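Local structure of cystalysin (1C7N) at residues P46-T60 against T275-C288. The protein belongs to the class I and II aminotransferase family of pyridoxal-phosphate-dependent enzymes and binds pyridoxal-5'-phosphate as a two-chain assembly. Residues are numbered along the deposited sequence; the frame is centred on the assembly and turned at random.
Sequences PPELIEGLKKYLDET and TLGYKACEICYKEC
With CG swung anti to the backbone N in both residues (chi1 -165° in Tyr56), the Lys279 chain lies across one face of the Tyr56 ring. Lys279 CG is 3.8 Å from the centroid of the Tyr56 ring and 18° off its normal, which defines a CH-pi contact; Thr60 CB lies over the opposite face, toward the rim, and Leu276 CD2 sits in plane at the edge. The phenol end is tied through one water, 2.9 Å from Tyr56 OH, which donates to Thr275 O. Further along, Ile283 is pressed onto backbone: its CD1 comes to 3.6 Å from C of Gly52, which has no side chain there, and its CG2 to 3.7 Å from Leu49 CA. In this PLP-dependent aminotransferase-type fold the N-to-C directions of helices 47-59 and 275-287 differ by 137°, and their axes approach to 9.1 Å. Between them Leu49 CD2 reaches Cys284 SG, and Leu53 CD2 packs against Ile283 CD1 and Ala280 CB. At the subunit interface Leu57 and Leu276 each also touch their own counterparts in the second subunit. Cys288 SG is 3.5 Å from Pro46 CB. A water between the Glu48 carbonyl and the Glu287 carboxylate donates to Glu48 O and Glu287 OE1, while Glu48 OE1 is hydrogen-bonded to Tyr3 OH.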
ATOM      1  N   PRO A  46      15.217  -4.549 -14.338  1.00 13.36           N
ATOM      2  CA  PRO A  46      16.289  -3.807 -15.008  1.00 12.96           C
ATOM      3  C   PRO A  46      17.473  -3.581 -14.069  1.00 13.37           C
ATOM      4  O   PRO A  46      17.293  -3.215 -12.909  1.00 11.98           O
ATOM      5  CB  PRO A  46      15.613  -2.496 -15.396  1.00 13.40           C
ATOM      6  CG  PRO A  46      14.185  -2.895 -15.581  1.00 14.31           C
ATOM      7  CD  PRO A  46      13.941  -3.817 -14.417  1.00 12.82           C
ATOM      8  N   PRO A  47      18.700  -3.799 -14.559  1.00 13.47           N
ATOM      9  CA  PRO A  47      19.896  -3.608 -13.732  1.00 14.43           C
ATOM     10  C   PRO A  47      19.960  -2.203 -13.119  1.00 13.83           C
ATOM     11  O   PRO A  47      20.321  -2.042 -11.953  1.00 13.96           O
ATOM     12  CB  PRO A  47      21.040  -3.870 -14.711  1.00 15.77           C
ATOM     13  CG  PRO A  47      20.432  -4.840 -15.690  1.00 15.87           C
ATOM     14  CD  PRO A  47      19.058  -4.260 -15.911  1.00 15.21           C
ATOM     15  N   GLU A  48      19.606  -1.191 -13.906  1.00 14.16           N
ATOM     16  CA  GLU A  48      19.624   0.187 -13.422  1.00 14.44           C
ATOM     17  C   GLU A  48      18.711   0.354 -12.208  1.00 14.53           C
ATOM     18  O   GLU A  48      19.059   1.057 -11.255  1.00 13.67           O
ATOM     19  CB  GLU A  48      19.186   1.160 -14.522  1.00 14.46           C
ATOM     20  CG  GLU A  48      20.132   1.254 -15.717  1.00 15.86           C
ATOM     21  CD  GLU A  48      19.831   0.232 -16.806  1.00 15.99           C
ATOM     22  OE1 GLU A  48      20.453   0.320 -17.885  1.00 15.30           O
ATOM     23  OE2 GLU A  48      18.976  -0.655 -16.588  1.00 16.04           O
ATOM     24  N   LEU A  49      17.544  -0.284 -12.246  1.00 13.27           N
ATOM     25  CA  LEU A  49      16.607  -0.196 -11.129  1.00 13.38           C
ATOM     26  C   LEU A  49      17.215  -0.816  -9.880  1.00 13.55           C
ATOM     27  O   LEU A  49      17.238  -0.191  -8.817  1.00 13.16           O
ATOM     28  CB  LEU A  49      15.284  -0.907 -11.456  1.00 13.38           C
ATOM     29  CG  LEU A  49      14.272  -0.947 -10.302  1.00 12.82           C
ATOM     30  CD1 LEU A  49      13.954   0.465  -9.856  1.00 11.26           C
ATOM     31  CD2 LEU A  49      12.993  -1.659 -10.737  1.00 13.36           C
ATOM     32  N   ILE A  50      17.714  -2.044 -10.011  1.00 13.48           N
ATOM     33  CA  ILE A  50      18.316  -2.735  -8.878  1.00 13.33           C
ATOM     34  C   ILE A  50      19.489  -1.931  -8.316  1.00 12.94           C
ATOM     35  O   ILE A  50      19.559  -1.690  -7.113  1.00 12.07           O
ATOM     36  CB  ILE A  50      18.793  -4.145  -9.284  1.00 14.25           C
ATOM     37  CG1 ILE A  50      17.602  -4.983  -9.760  1.00 14.99           C
ATOM     38  CG2 ILE A  50      19.435  -4.840  -8.102  1.00 13.93           C
ATOM     39  CD1 ILE A  50      16.576  -5.256  -8.676  1.00 14.50           C
ATOM     40  N   GLU A  51      20.407  -1.514  -9.180  1.00 12.56           N
ATOM     41  CA  GLU A  51      21.554  -0.727  -8.734  1.00 13.73           C
ATOM     42  C   GLU A  51      21.067   0.608  -8.168  1.00 13.66           C
ATOM     43  O   GLU A  51      21.613   1.117  -7.190  1.00 16.51           O
ATOM     44  CB  GLU A  51      22.530  -0.499  -9.900  1.00 12.97           C
ATOM     45  CG  GLU A  51      23.087  -1.799 -10.463  1.00 13.93           C
ATOM     46  CD  GLU A  51      24.136  -1.600 -11.544  1.00 16.44           C
ATOM     47  OE1 GLU A  51      24.629  -2.622 -12.069  1.00 17.46           O
ATOM     48  OE2 GLU A  51      24.467  -0.437 -11.866  1.00 16.60           O
ATOM     49  N   GLY A  52      20.025   1.160  -8.779  1.00 13.82           N
ATOM     50  CA  GLY A  52      19.475   2.421  -8.318  1.00 13.30           C
ATOM     51  C   GLY A  52      18.841   2.298  -6.941  1.00 13.89           C
ATOM     52  O   GLY A  52      19.001   3.182  -6.107  1.00 13.70           O
ATOM     53  N   LEU A  53      18.120   1.207  -6.695  1.00 13.22           N
ATOM     54  CA  LEU A  53      17.481   1.000  -5.397  1.00 13.92           C
ATOM     55  C   LEU A  53      18.526   0.782  -4.307  1.00 14.06           C
ATOM     56  O   LEU A  53      18.380   1.274  -3.188  1.00 13.86           O
ATOM     57  CB  LEU A  53      16.520  -0.195  -5.451  1.00 12.48           C
ATOM     58  CG  LEU A  53      15.276   0.018  -6.320  1.00 13.84           C
ATOM     59  CD1 LEU A  53      14.439  -1.256  -6.375  1.00 13.44           C
ATOM     60  CD2 LEU A  53      14.461   1.160  -5.747  1.00 13.55           C
ATOM     61  N   LYS A  54      19.580   0.041  -4.637  1.00 13.95           N
ATOM     62  CA  LYS A  54      20.649  -0.215  -3.686  1.00 15.19           C
ATOM     63  C   LYS A  54      21.364   1.095  -3.338  1.00 15.17           C
ATOM     64  O   LYS A  54      21.702   1.342  -2.176  1.00 14.44           O
ATOM     65  CB  LYS A  54      21.624  -1.235  -4.271  1.00 15.23           C
ATOM     66  CG  LYS A  54      21.028  -2.639  -4.364  1.00 17.80           C
ATOM     67  CD  LYS A  54      21.755  -3.512  -5.378  1.00 21.71           C
ATOM     68  CE  LYS A  54      23.215  -3.706  -5.032  1.00 22.45           C
ATOM     69  NZ  LYS A  54      23.897  -4.590  -6.019  1.00 23.76           N
ATOM     70  N   LYS A  55      21.589   1.934  -4.341  1.00 14.59           N
ATOM     71  CA  LYS A  55      22.234   3.226  -4.118  1.00 14.73           C
ATOM     72  C   LYS A  55      21.359   4.062  -3.185  1.00 15.29           C
ATOM     73  O   LYS A  55      21.855   4.695  -2.250  1.00 14.44           O
ATOM     74  CB  LYS A  55      22.413   3.969  -5.445  1.00 15.12           C
ATOM     75  CG  LYS A  55      22.838   5.432  -5.287  1.00 15.01           C
ATOM     76  CD  LYS A  55      22.981   6.119  -6.637  1.00 15.16           C
ATOM     77  CE  LYS A  55      23.356   7.588  -6.475  1.00 16.10           C
ATOM     78  NZ  LYS A  55      23.380   8.284  -7.795  1.00 17.42           N
ATOM     79  N   TYR A  56      20.051   4.049  -3.441  1.00 14.37           N
ATOM     80  CA  TYR A  56      19.103   4.811  -2.636  1.00 15.64           C
ATOM     81  C   TYR A  56      19.060   4.308  -1.194  1.00 15.37           C
ATOM     82  O   TYR A  56      18.977   5.102  -0.255  1.00 13.84           O
ATOM     83  CB  TYR A  56      17.701   4.725  -3.244  1.00 15.90           C
ATOM     84  CG  TYR A  56      16.723   5.750  -2.714  1.00 17.09           C
ATOM     85  CD1 TYR A  56      15.464   5.368  -2.254  1.00 17.60           C
ATOM     86  CD2 TYR A  56      17.041   7.110  -2.706  1.00 17.36           C
ATOM     87  CE1 TYR A  56      14.542   6.310  -1.806  1.00 18.50           C
ATOM     88  CE2 TYR A  56      16.125   8.061  -2.257  1.00 18.09           C
ATOM     89  CZ  TYR A  56      14.878   7.652  -1.812  1.00 19.47           C
ATOM     90  OH  TYR A  56      13.954   8.583  -1.395  1.00 21.14           O
ATOM     91  N   LEU A  57      19.108   2.990  -1.021  1.00 15.66           N
ATOM     92  CA  LEU A  57      19.073   2.404   0.314  1.00 16.35           C
ATOM     93  C   LEU A  57      20.247   2.890   1.159  1.00 17.84           C
ATOM     94  O   LEU A  57      20.142   2.980   2.382  1.00 16.36           O
ATOM     95  CB  LEU A  57      19.079   0.874   0.228  1.00 15.05           C
ATOM     96  CG  LEU A  57      17.735   0.238  -0.155  1.00 14.18           C
ATOM     97  CD1 LEU A  57      17.912  -1.256  -0.419  1.00 14.27           C
ATOM     98  CD2 LEU A  57      16.737   0.461   0.966  1.00 13.43           C
ATOM     99  N   ASP A  58      21.359   3.214   0.505  1.00 19.75           N
ATOM    100  CA  ASP A  58      22.537   3.700   1.217  1.00 22.27           C
ATOM    101  C   ASP A  58      22.438   5.178   1.589  1.00 22.18           C
ATOM    102  O   ASP A  58      23.197   5.652   2.430  1.00 23.71           O
ATOM    103  CB  ASP A  58      23.810   3.498   0.379  1.00 24.05           C
ATOM    104  CG  ASP A  58      24.297   2.061   0.382  1.00 26.45           C
ATOM    105  OD1 ASP A  58      24.139   1.378   1.414  1.00 28.55           O
ATOM    106  OD2 ASP A  58      24.862   1.617  -0.644  1.00 27.94           O
ATOM    107  N   GLU A  59      21.505   5.899   0.969  1.00 22.55           N
ATOM    108  CA  GLU A  59      21.346   7.332   1.221  1.00 22.11           C
ATOM    109  C   GLU A  59      20.155   7.732   2.092  1.00 22.45           C
ATOM    110  O   GLU A  59      20.283   8.548   3.008  1.00 21.77           O
ATOM    111  CB  GLU A  59      21.185   8.100  -0.103  1.00 23.63           C
ATOM    112  CG  GLU A  59      22.089   7.692  -1.259  1.00 23.24           C
ATOM    113  CD  GLU A  59      21.758   8.449  -2.548  1.00 24.40           C
ATOM    114  OE1 GLU A  59      20.562   8.524  -2.911  1.00 20.41           O
ATOM    115  OE2 GLU A  59      22.690   8.963  -3.206  1.00 25.27           O
ATOM    116  N   THR A  60      19.000   7.147   1.789  1.00 21.51           N
ATOM    117  CA  THR A  60      17.739   7.484   2.440  1.00 21.12           C
ATOM    118  C   THR A  60      17.382   6.910   3.813  1.00 20.20           C
ATOM    119  O   THR A  60      18.045   6.021   4.342  1.00 21.68           O
ATOM    120  CB  THR A  60      16.569   7.157   1.483  1.00 20.87           C
ATOM    121  OG1 THR A  60      15.405   7.900   1.859  1.00 23.00           O
ATOM    122  CG2 THR A  60      16.248   5.666   1.538  1.00 21.85           C
ATOM    123  N   THR A 275       8.443   4.643   0.376  1.00 18.95           N
ATOM    124  CA  THR A 275       9.584   5.352  -0.193  1.00 18.56           C
ATOM    125  C   THR A 275      10.233   4.705  -1.412  1.00 18.74           C
ATOM    126  O   THR A 275      10.593   5.396  -2.370  1.00 16.71           O
ATOM    127  CB  THR A 275      10.679   5.557   0.863  1.00 18.90           C
ATOM    128  OG1 THR A 275      11.798   6.224   0.268  1.00 18.85           O
ATOM    129  CG2 THR A 275      11.130   4.224   1.419  1.00 17.97           C
ATOM    130  N   LEU A 276      10.400   3.386  -1.378  1.00 17.95           N
ATOM    131  CA  LEU A 276      11.021   2.693  -2.501  1.00 18.14           C
ATOM    132  C   LEU A 276      10.103   2.664  -3.716  1.00 18.21           C
ATOM    133  O   LEU A 276      10.575   2.614  -4.852  1.00 18.38           O
ATOM    134  CB  LEU A 276      11.414   1.273  -2.096  1.00 19.29           C
ATOM    135  CG  LEU A 276      12.446   1.245  -0.963  1.00 20.74           C
ATOM    136  CD1 LEU A 276      12.738  -0.190  -0.557  1.00 20.17           C
ATOM    137  CD2 LEU A 276      13.715   1.956  -1.418  1.00 18.82           C
ATOM    138  N   GLY A 277       8.796   2.697  -3.470  1.00 17.45           N
ATOM    139  CA  GLY A 277       7.843   2.694  -4.562  1.00 16.07           C
ATOM    140  C   GLY A 277       7.995   3.962  -5.387  1.00 15.44           C
ATOM    141  O   GLY A 277       8.017   3.922  -6.616  1.00 14.48           O
ATOM    142  N   TYR A 278       8.101   5.098  -4.713  1.00 14.86           N
ATOM    143  CA  TYR A 278       8.270   6.355  -5.423  1.00 15.81           C
ATOM    144  C   TYR A 278       9.573   6.366  -6.214  1.00 15.48           C
ATOM    145  O   TYR A 278       9.579   6.717  -7.390  1.00 16.38           O
ATOM    146  CB  TYR A 278       8.246   7.541  -4.452  1.00 15.15           C
ATOM    147  CG  TYR A 278       6.890   7.779  -3.833  1.00 15.41           C
ATOM    148  CD1 TYR A 278       6.632   7.421  -2.512  1.00 14.99           C
ATOM    149  CD2 TYR A 278       5.850   8.333  -4.578  1.00 15.58           C
ATOM    150  CE1 TYR A 278       5.371   7.609  -1.946  1.00 14.65           C
ATOM    151  CE2 TYR A 278       4.583   8.519  -4.021  1.00 15.15           C
ATOM    152  CZ  TYR A 278       4.353   8.157  -2.707  1.00 14.15           C
ATOM    153  OH  TYR A 278       3.112   8.350  -2.146  1.00 13.51           O
ATOM    154  N   LYS A 279      10.670   5.964  -5.576  1.00 15.66           N
ATOM    155  CA  LYS A 279      11.981   5.957  -6.230  1.00 15.22           C
ATOM    156  C   LYS A 279      12.083   4.969  -7.390  1.00 14.70           C
ATOM    157  O   LYS A 279      12.734   5.252  -8.398  1.00 11.30           O
ATOM    158  CB  LYS A 279      13.083   5.654  -5.213  1.00 15.64           C
ATOM    159  CG  LYS A 279      14.493   5.839  -5.762  1.00 17.23           C
ATOM    160  CD  LYS A 279      14.762   7.297  -6.108  1.00 16.22           C
ATOM    161  CE  LYS A 279      16.177   7.493  -6.617  1.00 17.59           C
ATOM    162  NZ  LYS A 279      16.424   8.902  -7.028  1.00 17.75           N
ATOM    163  N   ALA A 280      11.450   3.808  -7.236  1.00 14.59           N
ATOM    164  CA  ALA A 280      11.465   2.784  -8.276  1.00 15.21           C
ATOM    165  C   ALA A 280      10.864   3.324  -9.572  1.00 15.09           C
ATOM    166  O   ALA A 280      11.409   3.113 -10.653  1.00 16.14           O
ATOM    167  CB  ALA A 280      10.685   1.551  -7.810  1.00 14.71           C
ATOM    168  N   CYS A 281       9.737   4.019  -9.461  1.00 15.33           N
ATOM    169  CA  CYS A 281       9.075   4.580 -10.635  1.00 14.45           C
ATOM    170  C   CYS A 281       9.958   5.635 -11.299  1.00 14.20           C
ATOM    171  O   CYS A 281      10.073   5.678 -12.526  1.00 12.94           O
ATOM    172  CB  CYS A 281       7.737   5.205 -10.242  1.00 14.25           C
ATOM    173  SG  CYS A 281       6.849   5.953 -11.625  1.00 15.51           S
ATOM    174  N   GLU A 282      10.578   6.485 -10.485  1.00 13.11           N
ATOM    175  CA  GLU A 282      11.452   7.524 -11.011  1.00 13.60           C
ATOM    176  C   GLU A 282      12.663   6.924 -11.728  1.00 13.37           C
ATOM    177  O   GLU A 282      13.006   7.336 -12.843  1.00 13.42           O
ATOM    178  CB  GLU A 282      11.921   8.450  -9.883  1.00 14.93           C
ATOM    179  CG  GLU A 282      12.920   9.503 -10.353  1.00 16.06           C
ATOM    180  CD  GLU A 282      13.264  10.512  -9.273  1.00 17.96           C
ATOM    181  OE1 GLU A 282      14.354  11.116  -9.354  1.00 17.53           O
ATOM    182  OE2 GLU A 282      12.440  10.713  -8.356  1.00 17.67           O
ATOM    183  N   ILE A 283      13.310   5.954 -11.093  1.00 11.96           N
ATOM    184  CA  ILE A 283      14.472   5.305 -11.694  1.00 11.37           C
ATOM    185  C   ILE A 283      14.113   4.655 -13.029  1.00 11.56           C
ATOM    186  O   ILE A 283      14.858   4.771 -14.003  1.00 10.71           O
ATOM    187  CB  ILE A 283      15.046   4.207 -10.785  1.00 11.53           C
ATOM    188  CG1 ILE A 283      15.575   4.816  -9.483  1.00 12.58           C
ATOM    189  CG2 ILE A 283      16.170   3.471 -11.511  1.00 12.00           C
ATOM    190  CD1 ILE A 283      15.966   3.774  -8.452  1.00 11.79           C
ATOM    191  N   CYS A 284      12.976   3.962 -13.069  1.00 11.52           N
ATOM    192  CA  CYS A 284      12.541   3.285 -14.293  1.00 12.15           C
ATOM    193  C   CYS A 284      12.339   4.232 -15.467  1.00 12.66           C
ATOM    194  O   CYS A 284      12.846   3.990 -16.566  1.00 12.76           O
ATOM    195  CB  CYS A 284      11.239   2.510 -14.053  1.00 12.51           C
ATOM    196  SG  CYS A 284      11.422   0.985 -13.078  1.00 15.30           S
ATOM    197  N   TYR A 285      11.577   5.296 -15.237  1.00 11.93           N
ATOM    198  CA  TYR A 285      11.294   6.275 -16.278  1.00 13.02           C
ATOM    199  C   TYR A 285      12.551   7.004 -16.741  1.00 14.01           C
ATOM    200  O   TYR A 285      12.706   7.302 -17.926  1.00 12.27           O
ATOM    201  CB  TYR A 285      10.261   7.290 -15.771  1.00 13.67           C
ATOM    202  CG  TYR A 285       8.840   6.763 -15.708  1.00 13.97           C
ATOM    203  CD1 TYR A 285       7.822   7.517 -15.119  1.00 13.58           C
ATOM    204  CD2 TYR A 285       8.499   5.536 -16.287  1.00 14.30           C
ATOM    205  CE1 TYR A 285       6.501   7.066 -15.112  1.00 13.42           C
ATOM    206  CE2 TYR A 285       7.182   5.080 -16.283  1.00 12.69           C
ATOM    207  CZ  TYR A 285       6.190   5.851 -15.697  1.00 14.07           C
ATOM    208  OH  TYR A 285       4.883   5.414 -15.710  1.00 13.85           O
ATOM    209  N   LYS A 286      13.452   7.286 -15.807  1.00 13.46           N
ATOM    210  CA  LYS A 286      14.683   7.987 -16.145  1.00 14.60           C
ATOM    211  C   LYS A 286      15.812   7.134 -16.716  1.00 16.07           C
ATOM    212  O   LYS A 286      16.552   7.596 -17.581  1.00 17.64           O
ATOM    213  CB  LYS A 286      15.230   8.721 -14.921  1.00 14.47           C
ATOM    214  CG  LYS A 286      14.457   9.947 -14.503  1.00 15.97           C
ATOM    215  CD  LYS A 286      15.174  10.640 -13.346  1.00 16.14           C
ATOM    216  CE  LYS A 286      14.525  11.970 -13.007  1.00 18.39           C
ATOM    217  NZ  LYS A 286      15.231  12.635 -11.875  1.00 19.37           N
ATOM    218  N   GLU A 287      15.942   5.892 -16.250  1.00 16.53           N
ATOM    219  CA  GLU A 287      17.058   5.045 -16.671  1.00 16.46           C
ATOM    220  C   GLU A 287      16.801   3.714 -17.365  1.00 16.14           C
ATOM    221  O   GLU A 287      17.713   3.166 -17.980  1.00 16.13           O
ATOM    222  CB  GLU A 287      17.938   4.738 -15.454  1.00 16.86           C
ATOM    223  CG  GLU A 287      18.366   5.945 -14.632  1.00 19.72           C
ATOM    224  CD  GLU A 287      19.164   5.546 -13.402  1.00 21.14           C
ATOM    225  OE1 GLU A 287      20.225   4.905 -13.566  1.00 22.97           O
ATOM    226  OE2 GLU A 287      18.733   5.867 -12.269  1.00 23.58           O
ATOM    227  N   CYS A 288      15.589   3.185 -17.278  1.00 15.37           N
ATOM    228  CA  CYS A 288      15.338   1.872 -17.851  1.00 15.16           C
ATOM    229  C   CYS A 288      14.733   1.794 -19.244  1.00 15.29           C
ATOM    230  O   CYS A 288      14.148   0.778 -19.608  1.00 14.86           O
ATOM    231  CB  CYS A 288      14.502   1.069 -16.861  1.00 15.31           C
ATOM    232  SG  CYS A 288      15.285   1.003 -15.226  1.00 12.61           S
TER
HETATM  233  O   HOH W   1      20.966   2.931 -11.702  1.00 19.79           O
HETATM  234  O   HOH W   2      17.711   0.955 -19.782  1.00 27.80           O
HETATM  235  O   HOH W   3      11.292   8.026  -2.378  1.00 16.68           O